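Local structure of putative aminopeptidase (Leishmania major, 5NTH) at residues A117-C128 / A150-P160; G244-L255 / P273-Y281. The protein probably acts as a manganese-dependent M17 leucyl aminopeptidase, removing residues from the N termini of peptides. All blocks are in the same frame, centred on the assembly; numbering follows the deposited sequence.

Interaction 1. Residues A117-C128 / A150-P160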
ATOM      1  N   ALA A 117      15.910  34.320 -14.344  1.00 27.35           N
ATOM      2  CA  ALA A 117      15.141  33.819 -15.486  1.00 27.49           C
ATOM      3  C   ALA A 117      13.877  33.039 -15.123  1.00 27.54           C
ATOM      4  O   ALA A 117      12.987  32.895 -15.955  1.00 27.92           O
ATOM      5  CB  ALA A 117      16.035  32.959 -16.358  1.00 27.22           C
ATOM      6  N   ASP A 118      13.816  32.519 -13.912  1.00 27.81           N
ATOM      7  CA  ASP A 118      12.615  31.848 -13.432  1.00 29.19           C
ATOM      8  C   ASP A 118      11.440  32.798 -13.253  1.00 28.48           C
ATOM      9  O   ASP A 118      10.328  32.512 -13.665  1.00 28.28           O
ATOM     10  CB  ASP A 118      12.861  31.045 -12.125  1.00 30.33           C
ATOM     11  CG  ASP A 118      13.754  31.767 -11.117  1.00 31.14           C
ATOM     12  OD1 ASP A 118      13.915  33.007 -11.189  1.00 32.21           O
ATOM     13  OD2 ASP A 118      14.325  31.078 -10.253  1.00 32.61           O
ATOM     14  N   SER A 119      11.698  33.919 -12.611  1.00 28.76           N
ATOM     15  CA  SER A 119      10.678  34.920 -12.405  1.00 29.29           C
ATOM     16  C   SER A 119      10.249  35.568 -13.723  1.00 28.87           C
ATOM     17  O   SER A 119       9.086  35.894 -13.915  1.00 27.93           O
ATOM     18  CB  SER A 119      11.199  35.947 -11.418  1.00 29.57           C
ATOM     19  OG  SER A 119      11.443  35.306 -10.178  1.00 29.65           O
ATOM     20  N   MET A 120      11.196  35.718 -14.637  1.00 30.35           N
ATOM     21  CA  MET A 120      10.911  36.254 -15.970  1.00 31.35           C
ATOM     22  C   MET A 120       9.920  35.367 -16.680  1.00 29.96           C
ATOM     23  O   MET A 120       8.964  35.848 -17.247  1.00 29.92           O
ATOM     24  CB  MET A 120      12.176  36.336 -16.827  1.00 32.78           C
ATOM     25  CG  MET A 120      13.153  37.418 -16.424  1.00 34.64           C
ATOM     26  SD  MET A 120      14.526  37.638 -17.603  1.00 38.63           S
ATOM     27  CE  MET A 120      15.302  39.059 -16.819  1.00 39.43           C
ATOM     28  N   SER A 121      10.179  34.069 -16.642  1.00 29.30           N
ATOM     29  CA  SER A 121       9.257  33.079 -17.185  1.00 28.41           C
ATOM     30  C   SER A 121       7.870  33.101 -16.507  1.00 28.63           C
ATOM     31  O   SER A 121       6.850  33.060 -17.200  1.00 27.49           O
ATOM     32  CB  SER A 121       9.903  31.693 -17.142  1.00 27.29           C
ATOM     33  OG  SER A 121      10.719  31.526 -18.293  1.00 26.87           O
ATOM     34  N   GLU A 122       7.824  33.175 -15.181  1.00 29.78           N
ATOM     35  CA  GLU A 122       6.541  33.261 -14.485  1.00 32.19           C
ATOM     36  C   GLU A 122       5.810  34.524 -14.890  1.00 31.54           C
ATOM     37  O   GLU A 122       4.600  34.508 -15.042  1.00 33.73           O
ATOM     38  CB  GLU A 122       6.684  33.226 -12.959  1.00 35.79           C
ATOM     39  CG  GLU A 122       7.032  31.849 -12.381  1.00 40.97           C
ATOM     40  CD  GLU A 122       7.277  31.839 -10.859  1.00 44.33           C
ATOM     41  OE1 GLU A 122       7.080  32.887 -10.184  1.00 46.22           O
ATOM     42  OE2 GLU A 122       7.664  30.767 -10.333  1.00 44.43           O
ATOM     43  N   ALA A 123       6.539  35.615 -15.073  1.00 29.91           N
ATOM     44  CA  ALA A 123       5.916  36.886 -15.359  1.00 28.70           C
ATOM     45  C   ALA A 123       5.421  36.960 -16.801  1.00 28.22           C
ATOM     46  O   ALA A 123       4.302  37.460 -17.061  1.00 28.85           O
ATOM     47  CB  ALA A 123       6.885  37.998 -15.083  1.00 29.40           C
ATOM     48  N   VAL A 124       6.237  36.469 -17.737  1.00 26.42           N
ATOM     49  CA  VAL A 124       5.812  36.334 -19.128  1.00 25.60           C
ATOM     50  C   VAL A 124       4.523  35.511 -19.221  1.00 25.69           C
ATOM     51  O   VAL A 124       3.527  35.986 -19.742  1.00 26.38           O
ATOM     52  CB  VAL A 124       6.919  35.734 -20.014  1.00 25.48           C
ATOM     53  CG1 VAL A 124       6.386  35.291 -21.371  1.00 25.32           C
ATOM     54  CG2 VAL A 124       8.017  36.766 -20.226  1.00 25.94           C
ATOM     55  N   ALA A 125       4.533  34.312 -18.663  1.00 25.28           N
ATOM     56  CA  ALA A 125       3.432  33.371 -18.797  1.00 25.11           C
ATOM     57  C   ALA A 125       2.118  33.957 -18.406  1.00 24.46           C
ATOM     58  O   ALA A 125       1.121  33.689 -19.045  1.00 23.66           O
ATOM     59  CB  ALA A 125       3.691  32.144 -17.935  1.00 25.86           C
ATOM     60  N   ALA A 126       2.137  34.727 -17.327  1.00 24.38           N
ATOM     61  CA  ALA A 126       0.955  35.360 -16.800  1.00 25.02           C
ATOM     62  C   ALA A 126       0.471  36.543 -17.671  1.00 26.34           C
ATOM     63  O   ALA A 126      -0.685  36.917 -17.622  1.00 27.86           O
ATOM     64  CB  ALA A 126       1.213  35.826 -15.378  1.00 24.83           C
ATOM     65  N   ALA A 127       1.345  37.143 -18.458  1.00 27.33           N
ATOM     66  CA  ALA A 127       0.953  38.222 -19.360  1.00 27.69           C
ATOM     67  C   ALA A 127       0.387  37.699 -20.667  1.00 28.39           C
ATOM     68  O   ALA A 127      -0.402  38.387 -21.338  1.00 29.95           O
ATOM     69  CB  ALA A 127       2.146  39.116 -19.648  1.00 27.95           C
ATOM     70  N   CYS A 128       0.780  36.489 -21.050  1.00 27.89           N
ATOM     71  CA  CYS A 128       0.327  35.957 -22.328  1.00 28.16           C
ATOM     72  C   CYS A 128      -1.147  35.546 -22.249  1.00 30.58           C
ATOM     73  O   CYS A 128      -1.795  35.384 -23.290  1.00 32.11           O
ATOM     74  CB  CYS A 128       1.192  34.779 -22.790  1.00 27.03           C
ATOM     75  SG  CYS A 128       2.934  35.170 -23.027  1.00 25.34           S
ATOM     76  N   ALA A 150      19.763  33.831 -21.393  1.00 25.55           N
ATOM     77  CA  ALA A 150      18.794  33.547 -20.345  1.00 25.13           C
ATOM     78  C   ALA A 150      17.429  34.195 -20.613  1.00 25.96           C
ATOM     79  O   ALA A 150      16.376  33.579 -20.429  1.00 27.36           O
ATOM     80  CB  ALA A 150      19.338  34.000 -19.007  1.00 24.70           C
ATOM     81  N   VAL A 151      17.447  35.435 -21.063  1.00 26.15           N
ATOM     82  CA  VAL A 151      16.244  36.083 -21.529  1.00 25.91           C
ATOM     83  C   VAL A 151      15.671  35.353 -22.745  1.00 25.20           C
ATOM     84  O   VAL A 151      14.489  35.052 -22.766  1.00 26.23           O
ATOM     85  CB  VAL A 151      16.487  37.573 -21.867  1.00 26.84           C
ATOM     86  CG1 VAL A 151      15.206  38.243 -22.375  1.00 27.07           C
ATOM     87  CG2 VAL A 151      16.964  38.317 -20.635  1.00 27.05           C
ATOM     88  N   ALA A 152      16.452  35.058 -23.766  1.00 24.55           N
ATOM     89  CA  ALA A 152      15.831  34.415 -24.916  1.00 24.89           C
ATOM     90  C   ALA A 152      15.132  33.105 -24.492  1.00 25.71           C
ATOM     91  O   ALA A 152      13.965  32.858 -24.866  1.00 25.43           O
ATOM     92  CB  ALA A 152      16.834  34.162 -26.008  1.00 24.76           C
ATOM     93  N   ASN A 153      15.851  32.302 -23.691  1.00 25.53           N
ATOM     94  CA  ASN A 153      15.308  31.093 -23.077  1.00 25.31           C
ATOM     95  C   ASN A 153      14.067  31.347 -22.204  1.00 24.69           C
ATOM     96  O   ASN A 153      13.047  30.737 -22.451  1.00 24.26           O
ATOM     97  CB  ASN A 153      16.398  30.384 -22.262  1.00 25.88           C
ATOM     98  CG  ASN A 153      15.965  29.003 -21.712  1.00 25.98           C
ATOM     99  OD1 ASN A 153      15.043  28.382 -22.202  1.00 27.06           O
ATOM    100  ND2 ASN A 153      16.666  28.522 -20.699  1.00 26.10           N
ATOM    101  N   ALA A 154      14.169  32.245 -21.218  1.00 24.39           N
ATOM    102  CA  ALA A 154      13.089  32.546 -20.236  1.00 24.38           C
ATOM    103  C   ALA A 154      11.776  32.970 -20.864  1.00 24.64           C
ATOM    104  O   ALA A 154      10.676  32.701 -20.330  1.00 24.90           O
ATOM    105  CB  ALA A 154      13.534  33.624 -19.270  1.00 24.13           C
ATOM    106  N   VAL A 155      11.891  33.644 -21.993  1.00 24.18           N
ATOM    107  CA  VAL A 155      10.729  34.118 -22.680  1.00 24.45           C
ATOM    108  C   VAL A 155      10.180  33.077 -23.590  1.00 24.30           C
ATOM    109  O   VAL A 155       8.985  32.843 -23.584  1.00 25.75           O
ATOM    110  CB  VAL A 155      11.051  35.362 -23.509  1.00 24.76           C
ATOM    111  CG1 VAL A 155       9.853  35.772 -24.355  1.00 25.08           C
ATOM    112  CG2 VAL A 155      11.447  36.509 -22.585  1.00 24.34           C
ATOM    113  N   ALA A 156      11.039  32.485 -24.402  1.00 24.55           N
ATOM    114  CA  ALA A 156      10.644  31.430 -25.359  1.00 25.23           C
ATOM    115  C   ALA A 156       9.847  30.325 -24.702  1.00 25.83           C
ATOM    116  O   ALA A 156       8.814  29.893 -25.208  1.00 26.40           O
ATOM    117  CB  ALA A 156      11.870  30.815 -26.005  1.00 25.21           C
ATOM    118  N   ARG A 157      10.331  29.903 -23.538  1.00 25.89           N
ATOM    119  CA  ARG A 157       9.792  28.741 -22.857  1.00 25.31           C
ATOM    120  C   ARG A 157       8.531  29.103 -22.122  1.00 25.00           C
ATOM    121  O   ARG A 157       7.859  28.191 -21.641  1.00 25.12           O
ATOM    122  CB  ARG A 157      10.810  28.144 -21.867  1.00 24.76           C
ATOM    123  CG  ARG A 157      10.971  28.951 -20.591  1.00 24.95           C
ATOM    124  CD  ARG A 157      11.954  28.307 -19.631  1.00 25.38           C
ATOM    125  NE  ARG A 157      12.180  29.169 -18.467  1.00 26.36           N
ATOM    126  CZ  ARG A 157      13.198  29.080 -17.605  1.00 26.76           C
ATOM    127  NH1 ARG A 157      14.119  28.132 -17.748  1.00 27.51           N
ATOM    128  NH2 ARG A 157      13.295  29.944 -16.578  1.00 26.36           N
ATOM    129  N   ALA A 158       8.240  30.406 -21.993  1.00 24.28           N
ATOM    130  CA  ALA A 158       7.085  30.886 -21.232  1.00 23.88           C
ATOM    131  C   ALA A 158       5.891  31.266 -22.113  1.00 23.85           C
ATOM    132  O   ALA A 158       4.850  31.678 -21.617  1.00 22.96           O
ATOM    133  CB  ALA A 158       7.484  32.036 -20.328  1.00 23.59           C
ATOM    134  N   ALA A 159       6.033  31.075 -23.412  1.00 24.31           N
ATOM    135  CA  ALA A 159       4.973  31.391 -24.334  1.00 24.97           C
ATOM    136  C   ALA A 159       3.945  30.311 -24.256  1.00 25.48           C
ATOM    137  O   ALA A 159       4.269  29.192 -23.902  1.00 25.57           O
ATOM    138  CB  ALA A 159       5.516  31.463 -25.752  1.00 25.07           C
ATOM    139  N   PRO A 160       2.711  30.620 -24.650  1.00 26.52           N
ATOM    140  CA  PRO A 160       1.728  29.535 -24.780  1.00 26.74           C
ATOM    141  C   PRO A 160       2.233  28.445 -25.723  1.00 26.98           C
ATOM    142  O   PRO A 160       2.797  28.757 -26.771  1.00 26.99           O
ATOM    143  CB  PRO A 160       0.454  30.227 -25.346  1.00 26.65           C
ATOM    144  CG  PRO A 160       0.745  31.697 -25.390  1.00 27.14           C
ATOM    145  CD  PRO A 160       2.240  31.895 -25.232  1.00 27.26           C
TER
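Ala154 CB sits in the middle of the contact, 3.9 Å from both Ala117 CB and Met120 CB. Beyond it the extended Met120 chain (chi2 -172°) crosses Val151 at a slant, SD coming to 3.9 Å from Val151 CG2. One turn on, Val124 straddles two residues. Its CG1 presses on Ala158 CB at 3.6 Å, while CG2 lies against Val155 CG2, the two valines crossing at about a right angle. Where the 117-128 segment ends, Cys128 CB rests on the CD corner of the Pro160 ring. The small residues let the backbones close up: the axes of helices 117-127 and 150-156 approach to 8.2 Å, with N-to-C directions 38° apart, and Ser121 and Ala125 stand over Ala154 and Ala158. Both helices belong to the N-terminal domain, which is related to macro domains, and they pack side by side on one face of its sheet: Met120 and Val151 both touch Val141 of strand 137-142, and Val124 and Val155 both touch Leu181 of strand 181-185. The polar edge is built round Ser121 and Arg157. Ser121 OG accepts from Arg157 NE at 2.8 Å, with an N-H...O angle of 161° and the hydroxyl close to the guanidinium plane. The same OG is also placed only 2.4 Å from Ala154 O, too close for an ordinary hydrogen bond, so that link is doubtful in detail. Arg157 is extended from CG to NE, which carries the same guanidinium edge on to Ala117 O, where NH2 makes a weak, bent bond of 3.0 Å. Arg157 NH1 turns to Gly453 O, just past helix 439-452.

Interaction 2. Residues G244-L255 / P273-Y281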
ATOM      1  N   GLY A 244      22.392  19.730 -43.706  1.00 40.91           N
ATOM      2  CA  GLY A 244      23.446  19.198 -44.572  1.00 39.87           C
ATOM      3  C   GLY A 244      24.478  18.414 -43.797  1.00 40.94           C
ATOM      4  O   GLY A 244      25.678  18.586 -44.028  1.00 45.38           O
ATOM      5  N   VAL A 245      24.026  17.559 -42.876  1.00 40.96           N
ATOM      6  CA  VAL A 245      24.936  16.833 -41.952  1.00 40.25           C
ATOM      7  C   VAL A 245      24.865  15.339 -42.199  1.00 39.78           C
ATOM      8  O   VAL A 245      23.923  14.853 -42.827  1.00 37.81           O
ATOM      9  CB  VAL A 245      24.648  17.151 -40.449  1.00 40.81           C
ATOM     10  CG1 VAL A 245      24.471  18.652 -40.239  1.00 41.25           C
ATOM     11  CG2 VAL A 245      23.410  16.425 -39.914  1.00 41.51           C
ATOM     12  N   ASP A 246      25.855  14.608 -41.685  1.00 40.83           N
ATOM     13  CA  ASP A 246      25.856  13.154 -41.843  1.00 42.34           C
ATOM     14  C   ASP A 246      24.873  12.588 -40.808  1.00 40.45           C
ATOM     15  O   ASP A 246      24.687  13.151 -39.727  1.00 40.44           O
ATOM     16  CB  ASP A 246      27.275  12.528 -41.723  1.00 45.91           C
ATOM     17  CG  ASP A 246      28.322  13.171 -42.683  1.00 49.36           C
ATOM     18  OD1 ASP A 246      27.960  13.628 -43.800  1.00 52.11           O
ATOM     19  OD2 ASP A 246      29.528  13.206 -42.315  1.00 51.76           O
ATOM     20  N   MET A 247      24.215  11.501 -41.166  1.00 38.81           N
ATOM     21  CA  MET A 247      23.273  10.842 -40.289  1.00 38.12           C
ATOM     22  C   MET A 247      23.548   9.348 -40.315  1.00 37.70           C
ATOM     23  O   MET A 247      23.699   8.754 -41.380  1.00 35.96           O
ATOM     24  CB  MET A 247      21.842  11.108 -40.751  1.00 38.60           C
ATOM     25  CG  MET A 247      20.796  10.687 -39.733  1.00 39.88           C
ATOM     26  SD  MET A 247      19.090  11.015 -40.209  1.00 41.18           S
ATOM     27  CE  MET A 247      18.838   9.838 -41.547  1.00 40.74           C
ATOM     28  N   THR A 248      23.590   8.742 -39.136  1.00 37.67           N
ATOM     29  CA  THR A 248      23.658   7.280 -39.007  1.00 37.37           C
ATOM     30  C   THR A 248      22.468   6.797 -38.191  1.00 36.24           C
ATOM     31  O   THR A 248      22.233   7.289 -37.087  1.00 36.69           O
ATOM     32  CB  THR A 248      24.969   6.844 -38.328  1.00 37.41           C
ATOM     33  OG1 THR A 248      26.085   7.327 -39.105  1.00 36.75           O
ATOM     34  CG2 THR A 248      25.021   5.299 -38.182  1.00 36.89           C
ATOM     35  N   VAL A 249      21.713   5.854 -38.745  1.00 35.18           N
ATOM     36  CA  VAL A 249      20.550   5.278 -38.064  1.00 34.77           C
ATOM     37  C   VAL A 249      20.750   3.794 -37.964  1.00 34.36           C
ATOM     38  O   VAL A 249      20.969   3.152 -38.974  1.00 35.38           O
ATOM     39  CB  VAL A 249      19.255   5.488 -38.871  1.00 35.22           C
ATOM     40  CG1 VAL A 249      18.061   4.877 -38.153  1.00 36.25           C
ATOM     41  CG2 VAL A 249      19.005   6.966 -39.121  1.00 36.30           C
ATOM     42  N   ILE A 250      20.646   3.229 -36.771  1.00 34.10           N
ATOM     43  CA  ILE A 250      20.550   1.763 -36.638  1.00 33.14           C
ATOM     44  C   ILE A 250      19.154   1.467 -36.126  1.00 33.14           C
ATOM     45  O   ILE A 250      18.763   2.008 -35.102  1.00 33.85           O
ATOM     46  CB  ILE A 250      21.655   1.186 -35.722  1.00 32.77           C
ATOM     47  CG1 ILE A 250      23.048   1.623 -36.243  1.00 31.64           C
ATOM     48  CG2 ILE A 250      21.571  -0.354 -35.663  1.00 32.19           C
ATOM     49  CD1 ILE A 250      24.144   1.569 -35.215  1.00 30.89           C
ATOM     50  N   LYS A 251      18.398   0.639 -36.840  1.00 33.99           N
ATOM     51  CA  LYS A 251      16.966   0.453 -36.540  1.00 36.06           C
ATOM     52  C   LYS A 251      16.582  -1.017 -36.315  1.00 36.61           C
ATOM     53  O   LYS A 251      17.054  -1.891 -37.034  1.00 34.91           O
ATOM     54  CB  LYS A 251      16.125   1.035 -37.682  1.00 37.35           C
ATOM     55  CG  LYS A 251      14.613   0.906 -37.519  1.00 40.05           C
ATOM     56  CD  LYS A 251      13.867   1.481 -38.738  1.00 43.03           C
ATOM     57  CE  LYS A 251      12.402   1.011 -38.839  1.00 44.63           C
ATOM     58  NZ  LYS A 251      11.547   1.797 -39.795  1.00 44.66           N
ATOM     59  N   GLY A 252      15.729  -1.260 -35.309  1.00 37.56           N
ATOM     60  CA  GLY A 252      15.014  -2.526 -35.135  1.00 37.32           C
ATOM     61  C   GLY A 252      15.932  -3.720 -35.003  1.00 36.85           C
ATOM     62  O   GLY A 252      16.722  -3.757 -34.085  1.00 36.72           O
ATOM     63  N   ASP A 253      15.833  -4.682 -35.922  1.00 37.60           N
ATOM     64  CA  ASP A 253      16.709  -5.883 -35.919  1.00 40.32           C
ATOM     65  C   ASP A 253      18.181  -5.579 -36.183  1.00 37.92           C
ATOM     66  O   ASP A 253      19.047  -6.308 -35.717  1.00 36.57           O
ATOM     67  CB  ASP A 253      16.197  -6.970 -36.893  1.00 42.93           C
ATOM     68  CG  ASP A 253      14.759  -7.449 -36.552  1.00 45.58           C
ATOM     69  OD1 ASP A 253      14.161  -7.040 -35.519  1.00 44.11           O
ATOM     70  OD2 ASP A 253      14.215  -8.252 -37.335  1.00 51.70           O
ATOM     71  N   GLU A 254      18.455  -4.485 -36.898  1.00 37.61           N
ATOM     72  CA  GLU A 254      19.816  -3.994 -37.101  1.00 36.70           C
ATOM     73  C   GLU A 254      20.552  -3.779 -35.761  1.00 36.69           C
ATOM     74  O   GLU A 254      21.770  -3.970 -35.694  1.00 37.06           O
ATOM     75  CB  GLU A 254      19.818  -2.721 -37.961  1.00 35.98           C
ATOM     76  N   LEU A 255      19.818  -3.413 -34.704  1.00 36.01           N
ATOM     77  CA  LEU A 255      20.413  -3.210 -33.380  1.00 37.20           C
ATOM     78  C   LEU A 255      20.875  -4.510 -32.799  1.00 39.41           C
ATOM     79  O   LEU A 255      22.022  -4.646 -32.357  1.00 41.11           O
ATOM     80  CB  LEU A 255      19.420  -2.610 -32.405  1.00 36.87           C
ATOM     81  CG  LEU A 255      19.139  -1.141 -32.615  1.00 37.63           C
ATOM     82  CD1 LEU A 255      17.855  -0.751 -31.891  1.00 37.37           C
ATOM     83  CD2 LEU A 255      20.329  -0.313 -32.141  1.00 37.82           C
ATOM     84  N   PRO A 273       9.507   0.274 -33.586  1.00 36.70           N
ATOM     85  CA  PRO A 273      10.787  -0.260 -33.097  1.00 36.48           C
ATOM     86  C   PRO A 273      11.830   0.754 -32.596  1.00 34.92           C
ATOM     87  O   PRO A 273      11.685   1.953 -32.771  1.00 33.57           O
ATOM     88  CB  PRO A 273      11.314  -1.043 -34.301  1.00 36.18           C
ATOM     89  CG  PRO A 273      10.736  -0.335 -35.476  1.00 36.50           C
ATOM     90  CD  PRO A 273       9.439   0.279 -35.058  1.00 36.25           C
ATOM     91  N   ALA A 274      12.875   0.224 -31.977  1.00 33.69           N
ATOM     92  CA  ALA A 274      13.963   1.030 -31.471  1.00 34.01           C
ATOM     93  C   ALA A 274      14.858   1.614 -32.583  1.00 33.80           C
ATOM     94  O   ALA A 274      14.955   1.051 -33.669  1.00 35.18           O
ATOM     95  CB  ALA A 274      14.793   0.210 -30.500  1.00 33.99           C
ATOM     96  N   HIS A 275      15.480   2.762 -32.299  1.00 32.33           N
ATOM     97  CA  HIS A 275      16.471   3.363 -33.190  1.00 31.87           C
ATOM     98  C   HIS A 275      17.590   3.972 -32.380  1.00 30.91           C
ATOM     99  O   HIS A 275      17.343   4.658 -31.387  1.00 29.32           O
ATOM    100  CB  HIS A 275      15.937   4.553 -33.997  1.00 32.06           C
ATOM    101  CG  HIS A 275      14.750   4.270 -34.857  1.00 32.37           C
ATOM    102  ND1 HIS A 275      13.512   3.959 -34.342  1.00 32.05           N
ATOM    103  CD2 HIS A 275      14.586   4.370 -36.200  1.00 32.93           C
ATOM    104  CE1 HIS A 275      12.651   3.819 -35.337  1.00 32.86           C
ATOM    105  NE2 HIS A 275      13.275   4.072 -36.475  1.00 32.30           N
ATOM    106  N   LEU A 276      18.815   3.772 -32.848  1.00 30.26           N
ATOM    107  CA  LEU A 276      19.874   4.708 -32.535  1.00 30.49           C
ATOM    108  C   LEU A 276      20.013   5.633 -33.725  1.00 29.84           C
ATOM    109  O   LEU A 276      20.247   5.201 -34.846  1.00 29.70           O
ATOM    110  CB  LEU A 276      21.181   4.007 -32.200  1.00 30.82           C
ATOM    111  CG  LEU A 276      21.251   3.526 -30.749  1.00 31.32           C
ATOM    112  CD1 LEU A 276      22.449   2.635 -30.589  1.00 32.06           C
ATOM    113  CD2 LEU A 276      21.376   4.676 -29.766  1.00 32.21           C
ATOM    114  N   VAL A 277      19.818   6.913 -33.479  1.00 29.55           N
ATOM    115  CA  VAL A 277      19.898   7.890 -34.527  1.00 29.88           C
ATOM    116  C   VAL A 277      20.965   8.874 -34.089  1.00 30.74           C
ATOM    117  O   VAL A 277      20.883   9.416 -32.975  1.00 29.23           O
ATOM    118  CB  VAL A 277      18.572   8.629 -34.705  1.00 30.23           C
ATOM    119  CG1 VAL A 277      18.654   9.580 -35.897  1.00 30.79           C
ATOM    120  CG2 VAL A 277      17.426   7.646 -34.867  1.00 30.06           C
ATOM    121  N   THR A 278      21.956   9.087 -34.961  1.00 31.14           N
ATOM    122  CA  THR A 278      23.030  10.007 -34.684  1.00 32.13           C
ATOM    123  C   THR A 278      23.212  10.965 -35.846  1.00 34.82           C
ATOM    124  O   THR A 278      23.326  10.543 -36.999  1.00 35.71           O
ATOM    125  CB  THR A 278      24.352   9.301 -34.439  1.00 31.98           C
ATOM    126  OG1 THR A 278      24.275   8.546 -33.228  1.00 31.64           O
ATOM    127  CG2 THR A 278      25.488  10.345 -34.323  1.00 32.40           C
ATOM    128  N   LEU A 279      23.243  12.257 -35.514  1.00 36.50           N
ATOM    129  CA  LEU A 279      23.534  13.330 -36.451  1.00 37.22           C
ATOM    130  C   LEU A 279      24.874  13.880 -36.056  1.00 37.24           C
ATOM    131  O   LEU A 279      25.159  14.004 -34.861  1.00 37.19           O
ATOM    132  CB  LEU A 279      22.491  14.447 -36.357  1.00 38.17           C
ATOM    133  CG  LEU A 279      21.197  14.194 -37.125  1.00 39.29           C
ATOM    134  CD1 LEU A 279      20.421  13.033 -36.533  1.00 39.28           C
ATOM    135  CD2 LEU A 279      20.326  15.441 -37.179  1.00 39.16           C
ATOM    136  N   ARG A 280      25.692  14.221 -37.048  1.00 38.34           N
ATOM    137  CA  ARG A 280      27.016  14.795 -36.782  1.00 39.92           C
ATOM    138  C   ARG A 280      27.484  15.761 -37.879  1.00 36.47           C
ATOM    139  O   ARG A 280      27.278  15.509 -39.071  1.00 34.56           O
ATOM    140  CB  ARG A 280      28.037  13.683 -36.597  1.00 43.94           C
ATOM    141  CG  ARG A 280      28.143  12.762 -37.813  1.00 49.13           C
ATOM    142  CD  ARG A 280      29.420  11.934 -37.820  1.00 56.34           C
ATOM    143  NE  ARG A 280      30.621  12.745 -37.488  1.00 63.19           N
ATOM    144  CZ  ARG A 280      31.555  13.195 -38.330  1.00 62.72           C
ATOM    145  NH1 ARG A 280      31.499  12.945 -39.635  1.00 67.01           N
ATOM    146  NH2 ARG A 280      32.566  13.906 -37.844  1.00 63.60           N
ATOM    147  N   TYR A 281      28.123  16.846 -37.444  1.00 34.50           N
ATOM    148  CA  TYR A 281      28.688  17.878 -38.317  1.00 33.76           C
ATOM    149  C   TYR A 281      30.162  18.024 -38.016  1.00 34.16           C
ATOM    150  O   TYR A 281      30.531  18.128 -36.832  1.00 32.73           O
ATOM    151  CB  TYR A 281      28.018  19.221 -38.054  1.00 32.91           C
ATOM    152  CG  TYR A 281      28.262  20.324 -39.075  1.00 32.36           C
ATOM    153  CD1 TYR A 281      27.988  20.141 -40.426  1.00 32.68           C
ATOM    154  CD2 TYR A 281      28.685  21.585 -38.666  1.00 32.61           C
ATOM    155  CE1 TYR A 281      28.165  21.188 -41.353  1.00 33.48           C
ATOM    156  CE2 TYR A 281      28.877  22.643 -39.567  1.00 33.03           C
ATOM    157  CZ  TYR A 281      28.623  22.449 -40.923  1.00 33.33           C
ATOM    158  OH  TYR A 281      28.810  23.501 -41.819  1.00 31.49           O
TER
HETATM  159  O   HOH W   1      23.364   5.818 -34.563  1.00 41.00           O
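An antiparallel pair of strands forms one margin of the large mixed sheet of the catalytic domain: 246-251 is the outermost strand within this chain, and 275-281 lies between it and strand 349-361. Paired backbone bonds at Asp246-Arg280, Thr248-Thr278 and Ile250-Leu276 hold the two together, and Gly252 N adds a last one to Ala274 O (2.9 Å). On the face carrying Met247, Val249 and Lys251, which helix 229-243 partly covers, neighbours lie side by side and point the same way: Met247 CG is 4.0 Å from Leu279 CD1, and Val249 CG2 is 4.2 Å from Val277 CG1. The other face begins with a salt bridge, Asp246 OD2 to Arg280 NH1 at 3.3 Å, with carboxylate and guanidinium planes 39° apart. Further along it, a water donates to Thr248 O and is hydrogen-bonded to Thr278 OG1, a hydroxyl that also bonds to Thr355. After the strand, the first helical turn brings Leu255 back against the end of the neighbouring strand, on the Ile250 and Leu276 side; its CD1 meets Ala274 CB at 3.5 Å and its CD2 meets Leu276 CD1. Lys251 leaves the backbone with CG anti to N (chi1 179°) and runs extended beside the His275 imidazole, CG over one face toward its rim in a CH-pi contact 3.9 Å from the ring centroid, and CD 3.5 Å from NE2.

In the fold
From the N terminus the chain first meets interaction 1, where helix 117-127 is rejoined by residues 150-160 after an excursion through strand 137-142; this loop closes within the N-terminal domain. Only after it is complete does the chain pass through helices 203-221 and 229-243 to interaction 2, whose two strands are connected by helices 253-257 and 261-267. The contacts therefore follow in series, neither nesting nor crossing. They lie on opposite sides of the chain's centre, with nearest atoms about 20 Å apart. Interaction 2 belongs to the catalytic domain that holds the manganese site, the side chain of Leu276 lying about 10 Å from that of the manganese ligand Lys298.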